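Local coordinates for uncharacterized conserved protein (Staphylococcus epidermidis, PDB 3FRM) that is of unknown function but carries regions related to the GNAT acetyltransferases and so may transfer acyl groups, at residues A[4-12]-A[99-107]; A[29-37]-A[143-154]. One frame throughout, in Å; residues are numbered along the deposited sequence.

Interaction 1: A[4-12]-A[99-107]; sequences MSKITFKDI and VLELYVIEA
The backbone N of T8, a residue whose carbonyl carbon rests on CD2 of L102, donates to OD2 of D11 at 2.8 Å (N-H...O 159°). The donor sits on the anti side of the carboxylate, 23° out of its plane; OD1 forms a salt bridge with K186. T8 OG1 accepts from K10 N, an ST turn. These bonds brace the 3-10 turn 9-11; I12 follows it, its N bonded to F9 O, and the side chains of F9 and I12 both meet the strand. L102 touches both, a leucine suiting the place because it offers CB to a flat ring and methyls beyond. Its CB lies over one face of the F9 ring, 4.0 Å from the centroid, a CH-pi contact. With CG anti to the backbone N (chi1 176°), CD1 goes on to I12 CD1 at 3.7 Å. Beta-branched V104 offers CG2 to I7 CD1 at 3.9 Å and CG1 to SE of selenomethionine M4 at 3.7 Å. SE of the unbranched M4 lies 3.2 Å from E106 OE1, the side chains crossing at about a right angle. The loop packs on the sheet where strand 96-105 runs between 241-251 and 221-225; Q243 NE2 donates a hydrogen bond to M4 O, and I12 touches I222.

Interaction 2: A[29-37]-A[143-154]; sequences LLPPQPLKY and FGDSYANMVKQH
The Y37 ring lies beneath the edge of Y147, whose CE1 stands 3.6 Å above the centre of its face. With F143 these two tyrosines form an aromatic cluster, which joins the loop between strands 25-29 and 41-44 to the first turns of helix 145-158. Y37 also turns its own edge to F143 in a T-shaped stack, the centroids 4.9 Å apart and the planes at 77°. One ring therefore receives an edge on its face while presenting an edge to another. Tyrosine suits position 147 because its hydroxyl adds a polar link to this packing: OH accepts from the backbone N of Y37 at 2.8 Å, nearly straight at 168°. CG of Y147 is anti to the backbone N (chi1 -170°), which carries the ring off the helix toward the loop. CE of selenomethionine M150 lies over one face of that ring and CD2 of F143 over the opposite one, so the ring is sandwiched between them, which would restrict its rotation. The M150 chain, bent at chi2, also brings CE to the loop, 3.3 Å from the carbonyl O of L35. The loop is folded by two type I turns, L30 to Q33 and Q33 to K36, and N40 ND2 donates hydrogen bonds to the carbonyls of Q33 and K36. Farther along the helix, H154 has CG of Q33 over one face, toward the rim of the imidazole. K36 suits its place by length: its CG touches M150 SE at 3.6 Å, its CD approaches H154 CD2 at 3.4 Å, and bends at chi3 and chi4 bring NZ to CG2 of V151, 3.7 Å away.

Overall arrangement
Along the chain the four segments alternate: 4-12, 29-37, 99-107 and 143-154. In space the interactions lie on opposite sides of the chain's centre, their centres 26 Å apart and their nearest atoms about 10 Å apart. Strand 241-251 connects them: it pairs with strand 96-105 beside interaction 1, while its L250 touches Y37 and F143 of interaction 2. Strand 96-105 also packs on the second subunit; H154 of interaction 2 lies about 11 Å from the bound sodium ion. Together the contacts tie the N-terminal part of the chain to the middle of the mixed sheet and to helix 145-158, consistent with the two acetyltransferase-related regions sharing one continuous sheet.

Interaction 1: A[4-12]-A[99-107]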
loop_
_atom_site.group_PDB
_atom_site.type_symbol
_atom_site.label_atom_id
_atom_site.label_comp_id
_atom_site.label_asym_id
_atom_site.label_seq_id
_atom_site.Cartn_x
_atom_site.Cartn_y
_atom_site.Cartn_z
HETATM N N MSE A 4 -5.032 -22.150 -9.417
HETATM C CA MSE A 4 -4.809 -20.707 -9.207
HETATM C C MSE A 4 -3.447 -20.552 -8.510
HETATM O O MSE A 4 -2.829 -19.500 -8.580
HETATM C CB MSE A 4 -5.941 -20.015 -8.430
HETATM C CG MSE A 4 -5.730 -19.933 -6.910
HETATM SE SE MSE A 4 -6.564 -18.405 -5.944
HETATM C CE MSE A 4 -5.974 -18.844 -4.111
ATOM N N SER A 5 -2.994 -21.638 -7.881
ATOM C CA SER A 5 -1.641 -21.772 -7.327
ATOM C C SER A 5 -0.587 -21.541 -8.391
ATOM O O SER A 5 0.307 -20.718 -8.214
ATOM C CB SER A 5 -1.451 -23.156 -6.695
ATOM O OG SER A 5 -2.203 -24.156 -7.381
ATOM N N LYS A 6 -0.715 -22.227 -9.521
ATOM C CA LYS A 6 0.292 -22.125 -10.575
ATOM C C LYS A 6 0.384 -20.756 -11.257
ATOM O O LYS A 6 1.336 -20.498 -12.004
ATOM C CB LYS A 6 0.169 -23.281 -11.592
ATOM C CG LYS A 6 -1.049 -23.290 -12.546
ATOM C CD LYS A 6 -1.657 -24.723 -12.786
ATOM C CE LYS A 6 -0.661 -25.919 -12.683
ATOM N NZ LYS A 6 0.421 -25.937 -13.734
ATOM N N ILE A 7 -0.558 -19.859 -10.984
ATOM C CA ILE A 7 -0.511 -18.579 -11.681
ATOM C C ILE A 7 0.794 -17.795 -11.431
ATOM O O ILE A 7 1.292 -17.760 -10.315
ATOM C CB ILE A 7 -1.767 -17.755 -11.393
ATOM C CG1 ILE A 7 -2.933 -18.354 -12.187
ATOM C CG2 ILE A 7 -1.583 -16.284 -11.804
ATOM C CD1 ILE A 7 -4.269 -17.829 -11.776
ATOM N N THR A 8 1.365 -17.217 -12.490
ATOM C CA THR A 8 2.526 -16.351 -12.335
ATOM C C THR A 8 2.474 -15.043 -13.111
ATOM O O THR A 8 1.540 -14.748 -13.873
ATOM C CB THR A 8 3.900 -17.047 -12.667
ATOM O OG1 THR A 8 4.240 -16.843 -14.047
ATOM C CG2 THR A 8 3.927 -18.535 -12.295
ATOM N N PHE A 9 3.517 -14.261 -12.913
ATOM C CA PHE A 9 3.673 -13.015 -13.629
ATOM C C PHE A 9 3.589 -13.161 -15.143
ATOM O O PHE A 9 3.286 -12.191 -15.849
ATOM C CB PHE A 9 4.970 -12.346 -13.227
ATOM C CG PHE A 9 4.813 -11.368 -12.082
ATOM C CD1 PHE A 9 5.161 -11.741 -10.771
ATOM C CD2 PHE A 9 4.365 -10.070 -12.323
ATOM C CE1 PHE A 9 5.036 -10.842 -9.705
ATOM C CE2 PHE A 9 4.229 -9.174 -11.292
ATOM C CZ PHE A 9 4.554 -9.559 -9.973
ATOM N N LYS A 10 3.859 -14.371 -15.636
ATOM C CA LYS A 10 3.790 -14.657 -17.077
ATOM C C LYS A 10 2.355 -14.488 -17.584
ATOM O O LYS A 10 2.141 -14.150 -18.732
ATOM C CB LYS A 10 4.328 -16.054 -17.386
ATOM C CG LYS A 10 5.856 -16.118 -17.434
ATOM C CD LYS A 10 6.389 -17.145 -16.429
ATOM C CE LYS A 10 6.134 -18.598 -16.889
ATOM N NZ LYS A 10 5.898 -19.527 -15.752
ATOM N N ASP A 11 1.383 -14.694 -16.699
ATOM C CA ASP A 11 -0.018 -14.560 -17.052
ATOM C C ASP A 11 -0.467 -13.102 -17.184
ATOM O O ASP A 11 -1.552 -12.802 -17.666
ATOM C CB ASP A 11 -0.827 -15.281 -15.993
ATOM C CG ASP A 11 -0.471 -16.758 -15.923
ATOM O OD1 ASP A 11 -0.500 -17.398 -17.009
ATOM O OD2 ASP A 11 -0.154 -17.283 -14.813
ATOM N N ILE A 12 0.362 -12.179 -16.745
ATOM C CA ILE A 12 -0.027 -10.781 -16.802
ATOM C C ILE A 12 0.179 -10.208 -18.202
ATOM O O ILE A 12 1.147 -10.495 -18.845
ATOM C CB ILE A 12 0.647 -10.005 -15.677
ATOM C CG1 ILE A 12 0.126 -10.538 -14.313
ATOM C CG2 ILE A 12 0.603 -8.464 -15.883
ATOM C CD1 ILE A 12 -1.330 -10.063 -13.835
ATOM N N VAL A 99 8.108 -1.806 -6.525
ATOM C CA VAL A 99 7.778 -3.215 -6.509
ATOM C C VAL A 99 6.387 -3.411 -7.111
ATOM O O VAL A 99 5.416 -2.676 -6.786
ATOM C CB VAL A 99 7.826 -3.724 -5.079
ATOM C CG1 VAL A 99 7.304 -5.178 -4.958
ATOM C CG2 VAL A 99 9.271 -3.669 -4.555
ATOM N N LEU A 100 6.283 -4.364 -8.038
ATOM C CA LEU A 100 4.978 -4.808 -8.531
ATOM C C LEU A 100 4.627 -5.983 -7.693
ATOM O O LEU A 100 5.507 -6.768 -7.361
ATOM C CB LEU A 100 5.078 -5.278 -9.969
ATOM C CG LEU A 100 4.955 -4.317 -11.160
ATOM C CD1 LEU A 100 4.760 -2.797 -10.823
ATOM C CD2 LEU A 100 6.148 -4.554 -12.098
ATOM N N GLU A 101 3.351 -6.115 -7.361
ATOM C CA GLU A 101 2.836 -7.240 -6.569
ATOM C C GLU A 101 1.737 -7.959 -7.331
ATOM O O GLU A 101 0.783 -7.309 -7.831
ATOM C CB GLU A 101 2.210 -6.722 -5.294
ATOM C CG GLU A 101 3.218 -6.406 -4.246
ATOM C CD GLU A 101 2.673 -5.545 -3.100
ATOM O OE1 GLU A 101 3.436 -5.355 -2.112
ATOM O OE2 GLU A 101 1.498 -5.079 -3.166
ATOM N N LEU A 102 1.879 -9.275 -7.446
ATOM C CA LEU A 102 0.853 -10.062 -8.086
ATOM C C LEU A 102 -0.199 -10.554 -7.063
ATOM O O LEU A 102 0.155 -11.242 -6.094
ATOM C CB LEU A 102 1.475 -11.262 -8.797
ATOM C CG LEU A 102 0.476 -12.236 -9.450
ATOM C CD1 LEU A 102 -0.189 -11.600 -10.710
ATOM C CD2 LEU A 102 1.195 -13.566 -9.834
ATOM N N TYR A 103 -1.468 -10.180 -7.278
ATOM C CA TYR A 103 -2.618 -10.693 -6.476
ATOM C C TYR A 103 -3.513 -11.641 -7.233
ATOM O O TYR A 103 -3.782 -11.471 -8.420
ATOM C CB TYR A 103 -3.459 -9.545 -5.884
ATOM C CG TYR A 103 -2.667 -8.743 -4.892
ATOM C CD1 TYR A 103 -2.526 -9.167 -3.581
ATOM C CD2 TYR A 103 -1.936 -7.632 -5.294
ATOM C CE1 TYR A 103 -1.754 -8.466 -2.677
ATOM C CE2 TYR A 103 -1.170 -6.908 -4.395
ATOM C CZ TYR A 103 -1.096 -7.325 -3.084
ATOM O OH TYR A 103 -0.310 -6.624 -2.179
ATOM N N VAL A 104 -4.010 -12.648 -6.527
ATOM C CA VAL A 104 -4.808 -13.659 -7.182
ATOM C C VAL A 104 -6.043 -13.943 -6.357
ATOM O O VAL A 104 -5.988 -13.856 -5.143
ATOM C CB VAL A 104 -3.962 -14.937 -7.375
ATOM C CG1 VAL A 104 -3.929 -15.773 -6.088
ATOM C CG2 VAL A 104 -4.542 -15.795 -8.453
ATOM N N ILE A 105 -7.154 -14.296 -7.007
ATOM C CA ILE A 105 -8.342 -14.735 -6.302
ATOM C C ILE A 105 -9.172 -15.725 -7.147
ATOM O O ILE A 105 -9.093 -15.702 -8.369
ATOM C CB ILE A 105 -9.188 -13.547 -5.822
ATOM C CG1 ILE A 105 -10.139 -14.051 -4.710
ATOM C CG2 ILE A 105 -9.932 -12.927 -6.995
ATOM C CD1 ILE A 105 -11.058 -13.004 -4.026
ATOM N N GLU A 106 -9.923 -16.625 -6.499
ATOM C CA GLU A 106 -10.894 -17.525 -7.224
ATOM C C GLU A 106 -12.146 -16.752 -7.543
ATOM O O GLU A 106 -12.556 -15.967 -6.707
ATOM C CB GLU A 106 -11.270 -18.804 -6.416
ATOM C CG GLU A 106 -10.291 -19.114 -5.280
ATOM C CD GLU A 106 -9.779 -20.584 -5.154
ATOM O OE1 GLU A 106 -8.533 -20.783 -5.307
ATOM O OE2 GLU A 106 -10.574 -21.534 -4.833
ATOM N N ALA A 107 -12.740 -16.954 -8.730
ATOM C CA ALA A 107 -13.977 -16.242 -9.159
ATOM C C ALA A 107 -15.073 -16.214 -8.122
ATOM O O ALA A 107 -15.606 -15.158 -7.802
ATOM C CB ALA A 107 -14.536 -16.821 -10.470
#

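Interaction 2: A[29-37]-A[143-154]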
loop_
_atom_site.group_PDB
_atom_site.type_symbol
_atom_site.label_atom_id
_atom_site.label_comp_id
_atom_site.label_asym_id
_atom_site.label_seq_id
_atom_site.Cartn_x
_atom_site.Cartn_y
_atom_site.Cartn_z
ATOM N N LEU A 29 8.390 -2.587 -27.064
ATOM C CA LEU A 29 8.313 -1.289 -27.610
ATOM C C LEU A 29 6.947 -1.140 -28.284
ATOM O O LEU A 29 6.382 -2.127 -28.774
ATOM C CB LEU A 29 9.348 -1.189 -28.707
ATOM C CG LEU A 29 10.704 -0.513 -28.607
ATOM C CD1 LEU A 29 11.399 -0.667 -27.293
ATOM C CD2 LEU A 29 11.497 -1.139 -29.708
ATOM N N LEU A 30 6.461 0.101 -28.357
ATOM C CA LEU A 30 5.312 0.438 -29.124
ATOM C C LEU A 30 5.661 1.745 -29.858
ATOM O O LEU A 30 5.368 2.858 -29.391
ATOM C CB LEU A 30 4.096 0.598 -28.233
ATOM C CG LEU A 30 2.716 0.757 -28.906
ATOM C CD1 LEU A 30 2.348 -0.403 -29.804
ATOM C CD2 LEU A 30 1.585 0.892 -27.862
ATOM N N PRO A 31 6.308 1.607 -31.023
ATOM C CA PRO A 31 6.881 2.710 -31.771
ATOM C C PRO A 31 5.916 3.863 -32.129
ATOM O O PRO A 31 6.344 5.017 -32.144
ATOM C CB PRO A 31 7.473 2.016 -33.000
ATOM C CG PRO A 31 7.856 0.651 -32.482
ATOM C CD PRO A 31 6.720 0.294 -31.561
ATOM N N PRO A 32 4.640 3.560 -32.412
ATOM C CA PRO A 32 3.672 4.645 -32.621
ATOM C C PRO A 32 3.273 5.361 -31.329
ATOM O O PRO A 32 2.633 6.424 -31.396
ATOM C CB PRO A 32 2.434 3.917 -33.186
ATOM C CG PRO A 32 2.993 2.739 -33.843
ATOM C CD PRO A 32 4.073 2.279 -32.877
ATOM N N GLN A 33 3.648 4.800 -30.176
ATOM C CA GLN A 33 3.304 5.381 -28.883
ATOM C C GLN A 33 4.538 5.469 -27.970
ATOM O O GLN A 33 4.550 4.925 -26.875
ATOM C CB GLN A 33 2.188 4.559 -28.210
ATOM C CG GLN A 33 1.104 5.410 -27.570
ATOM C CD GLN A 33 -0.008 5.845 -28.538
ATOM O OE1 GLN A 33 -1.075 5.255 -28.548
ATOM N NE2 GLN A 33 0.233 6.887 -29.323
ATOM N N PRO A 34 5.555 6.230 -28.387
ATOM C CA PRO A 34 6.818 6.062 -27.661
ATOM C C PRO A 34 6.802 6.665 -26.249
ATOM O O PRO A 34 7.694 6.391 -25.457
ATOM C CB PRO A 34 7.826 6.750 -28.560
ATOM C CG PRO A 34 6.987 7.866 -29.235
ATOM C CD PRO A 34 5.612 7.279 -29.414
ATOM N N LEU A 35 5.761 7.427 -25.929
ATOM C CA LEU A 35 5.655 8.060 -24.643
ATOM C C LEU A 35 4.988 7.235 -23.556
ATOM O O LEU A 35 5.081 7.643 -22.409
ATOM C CB LEU A 35 4.990 9.434 -24.754
ATOM C CG LEU A 35 5.750 10.562 -25.494
ATOM C CD1 LEU A 35 7.240 10.633 -25.139
ATOM C CD2 LEU A 35 5.560 10.469 -26.992
ATOM N N LYS A 36 4.328 6.109 -23.879
ATOM C CA LYS A 36 3.761 5.185 -22.843
ATOM C C LYS A 36 4.847 4.374 -22.145
ATOM O O LYS A 36 5.425 3.478 -22.754
ATOM C CB LYS A 36 2.706 4.210 -23.395
ATOM C CG LYS A 36 1.423 4.901 -23.823
ATOM C CD LYS A 36 0.310 3.958 -24.345
ATOM C CE LYS A 36 -0.212 2.956 -23.275
ATOM N NZ LYS A 36 -0.551 3.668 -22.015
ATOM N N TYR A 37 5.107 4.663 -20.869
ATOM C CA TYR A 37 6.180 3.982 -20.143
ATOM C C TYR A 37 5.948 2.487 -20.018
ATOM O O TYR A 37 6.905 1.736 -20.143
ATOM C CB TYR A 37 6.378 4.562 -18.752
ATOM C CG TYR A 37 6.780 6.008 -18.745
ATOM C CD1 TYR A 37 7.360 6.574 -19.836
ATOM C CD2 TYR A 37 6.602 6.801 -17.620
ATOM C CE1 TYR A 37 7.728 7.907 -19.847
ATOM C CE2 TYR A 37 7.022 8.138 -17.586
ATOM C CZ TYR A 37 7.560 8.677 -18.711
ATOM O OH TYR A 37 7.978 9.989 -18.720
ATOM N N PHE A 143 2.517 11.126 -13.552
ATOM C CA PHE A 143 3.453 11.633 -14.569
ATOM C C PHE A 143 2.864 12.887 -15.152
ATOM O O PHE A 143 3.232 13.315 -16.229
ATOM C CB PHE A 143 3.761 10.599 -15.675
ATOM C CG PHE A 143 4.143 9.221 -15.143
ATOM C CD1 PHE A 143 5.315 9.030 -14.420
ATOM C CD2 PHE A 143 3.319 8.122 -15.375
ATOM C CE1 PHE A 143 5.653 7.760 -13.915
ATOM C CE2 PHE A 143 3.651 6.856 -14.907
ATOM C CZ PHE A 143 4.812 6.668 -14.164
ATOM N N GLY A 144 1.928 13.478 -14.442
ATOM C CA GLY A 144 1.405 14.762 -14.905
ATOM C C GLY A 144 0.299 14.672 -15.920
ATOM O O GLY A 144 -0.018 13.597 -16.429
ATOM N N ASP A 145 -0.274 15.831 -16.210
ATOM C CA ASP A 145 -1.512 15.995 -16.968
ATOM C C ASP A 145 -1.424 15.548 -18.414
ATOM O O ASP A 145 -2.275 14.773 -18.902
ATOM C CB ASP A 145 -1.959 17.487 -16.930
ATOM C CG ASP A 145 -2.313 17.942 -15.516
ATOM O OD1 ASP A 145 -1.844 19.022 -15.085
ATOM O OD2 ASP A 145 -3.025 17.181 -14.788
ATOM N N SER A 146 -0.423 16.088 -19.096
ATOM C CA SER A 146 -0.195 15.797 -20.490
ATOM C C SER A 146 0.083 14.317 -20.750
ATOM O O SER A 146 -0.335 13.778 -21.785
ATOM C CB SER A 146 0.933 16.704 -21.016
ATOM O OG SER A 146 1.672 16.106 -22.043
ATOM N N TYR A 147 0.767 13.658 -19.825
ATOM C CA TYR A 147 0.863 12.228 -19.919
ATOM C C TYR A 147 -0.497 11.502 -19.796
ATOM O O TYR A 147 -0.790 10.601 -20.600
ATOM C CB TYR A 147 1.755 11.722 -18.814
ATOM C CG TYR A 147 2.133 10.264 -18.937
ATOM C CD1 TYR A 147 3.403 9.929 -19.364
ATOM C CD2 TYR A 147 1.234 9.212 -18.607
ATOM C CE1 TYR A 147 3.806 8.605 -19.470
ATOM C CE2 TYR A 147 1.624 7.887 -18.737
ATOM C CZ TYR A 147 2.917 7.599 -19.169
ATOM O OH TYR A 147 3.414 6.336 -19.314
ATOM N N ALA A 148 -1.246 11.788 -18.724
ATOM C CA ALA A 148 -2.626 11.293 -18.585
ATOM C C ALA A 148 -3.399 11.558 -19.865
ATOM O O ALA A 148 -4.069 10.656 -20.361
ATOM C CB ALA A 148 -3.361 11.931 -17.382
ATOM N N ASN A 149 -3.290 12.770 -20.423
ATOM C CA ASN A 149 -4.045 13.093 -21.629
ATOM C C ASN A 149 -3.686 12.254 -22.838
ATOM O O ASN A 149 -4.569 11.894 -23.621
ATOM C CB ASN A 149 -3.976 14.571 -21.987
ATOM C CG ASN A 149 -4.950 15.418 -21.178
ATOM O OD1 ASN A 149 -5.922 14.883 -20.570
ATOM N ND2 ASN A 149 -4.679 16.750 -21.111
HETATM N N MSE A 150 -2.400 11.929 -22.989
HETATM C CA MSE A 150 -1.985 11.121 -24.133
HETATM C C MSE A 150 -2.397 9.663 -23.914
HETATM O O MSE A 150 -2.630 8.946 -24.865
HETATM C CB MSE A 150 -0.514 11.346 -24.598
HETATM C CG MSE A 150 0.600 10.446 -24.093
HETATM SE SE MSE A 150 0.623 8.411 -24.127
HETATM C CE MSE A 150 1.804 8.187 -22.570
ATOM N N VAL A 151 -2.533 9.238 -22.668
ATOM C CA VAL A 151 -3.078 7.918 -22.423
ATOM C C VAL A 151 -4.582 7.923 -22.732
ATOM O O VAL A 151 -5.081 6.973 -23.303
ATOM C CB VAL A 151 -2.757 7.408 -21.006
ATOM C CG1 VAL A 151 -3.575 6.173 -20.673
ATOM C CG2 VAL A 151 -1.247 7.090 -20.891
ATOM N N LYS A 152 -5.282 9.012 -22.407
ATOM C CA LYS A 152 -6.686 9.163 -22.774
ATOM C C LYS A 152 -6.911 9.029 -24.257
ATOM O O LYS A 152 -7.728 8.249 -24.700
ATOM C CB LYS A 152 -7.227 10.511 -22.327
ATOM C CG LYS A 152 -7.952 10.468 -20.975
ATOM C CD LYS A 152 -8.417 11.868 -20.560
ATOM C CE LYS A 152 -9.534 12.401 -21.451
ATOM N NZ LYS A 152 -9.598 13.905 -21.534
ATOM N N GLN A 153 -6.160 9.781 -25.032
ATOM C CA GLN A 153 -6.233 9.722 -26.485
ATOM C C GLN A 153 -5.998 8.299 -27.000
ATOM O O GLN A 153 -6.645 7.832 -27.891
ATOM C CB GLN A 153 -5.208 10.707 -27.099
ATOM C CG GLN A 153 -5.808 12.065 -27.450
ATOM C CD GLN A 153 -6.551 12.039 -28.796
ATOM O OE1 GLN A 153 -7.340 11.118 -29.068
ATOM N NE2 GLN A 153 -6.281 13.038 -29.656
ATOM N N HIS A 154 -5.066 7.603 -26.414
ATOM C CA HIS A 154 -4.772 6.238 -26.841
ATOM C C HIS A 154 -5.957 5.270 -26.635
ATOM O O HIS A 154 -6.364 4.591 -27.572
ATOM C CB HIS A 154 -3.493 5.788 -26.154
ATOM C CG HIS A 154 -3.094 4.380 -26.459
ATOM N ND1 HIS A 154 -2.909 3.915 -27.747
ATOM C CD2 HIS A 154 -2.800 3.344 -25.636
ATOM C CE1 HIS A 154 -2.527 2.650 -27.706
ATOM N NE2 HIS A 154 -2.452 2.280 -26.437
#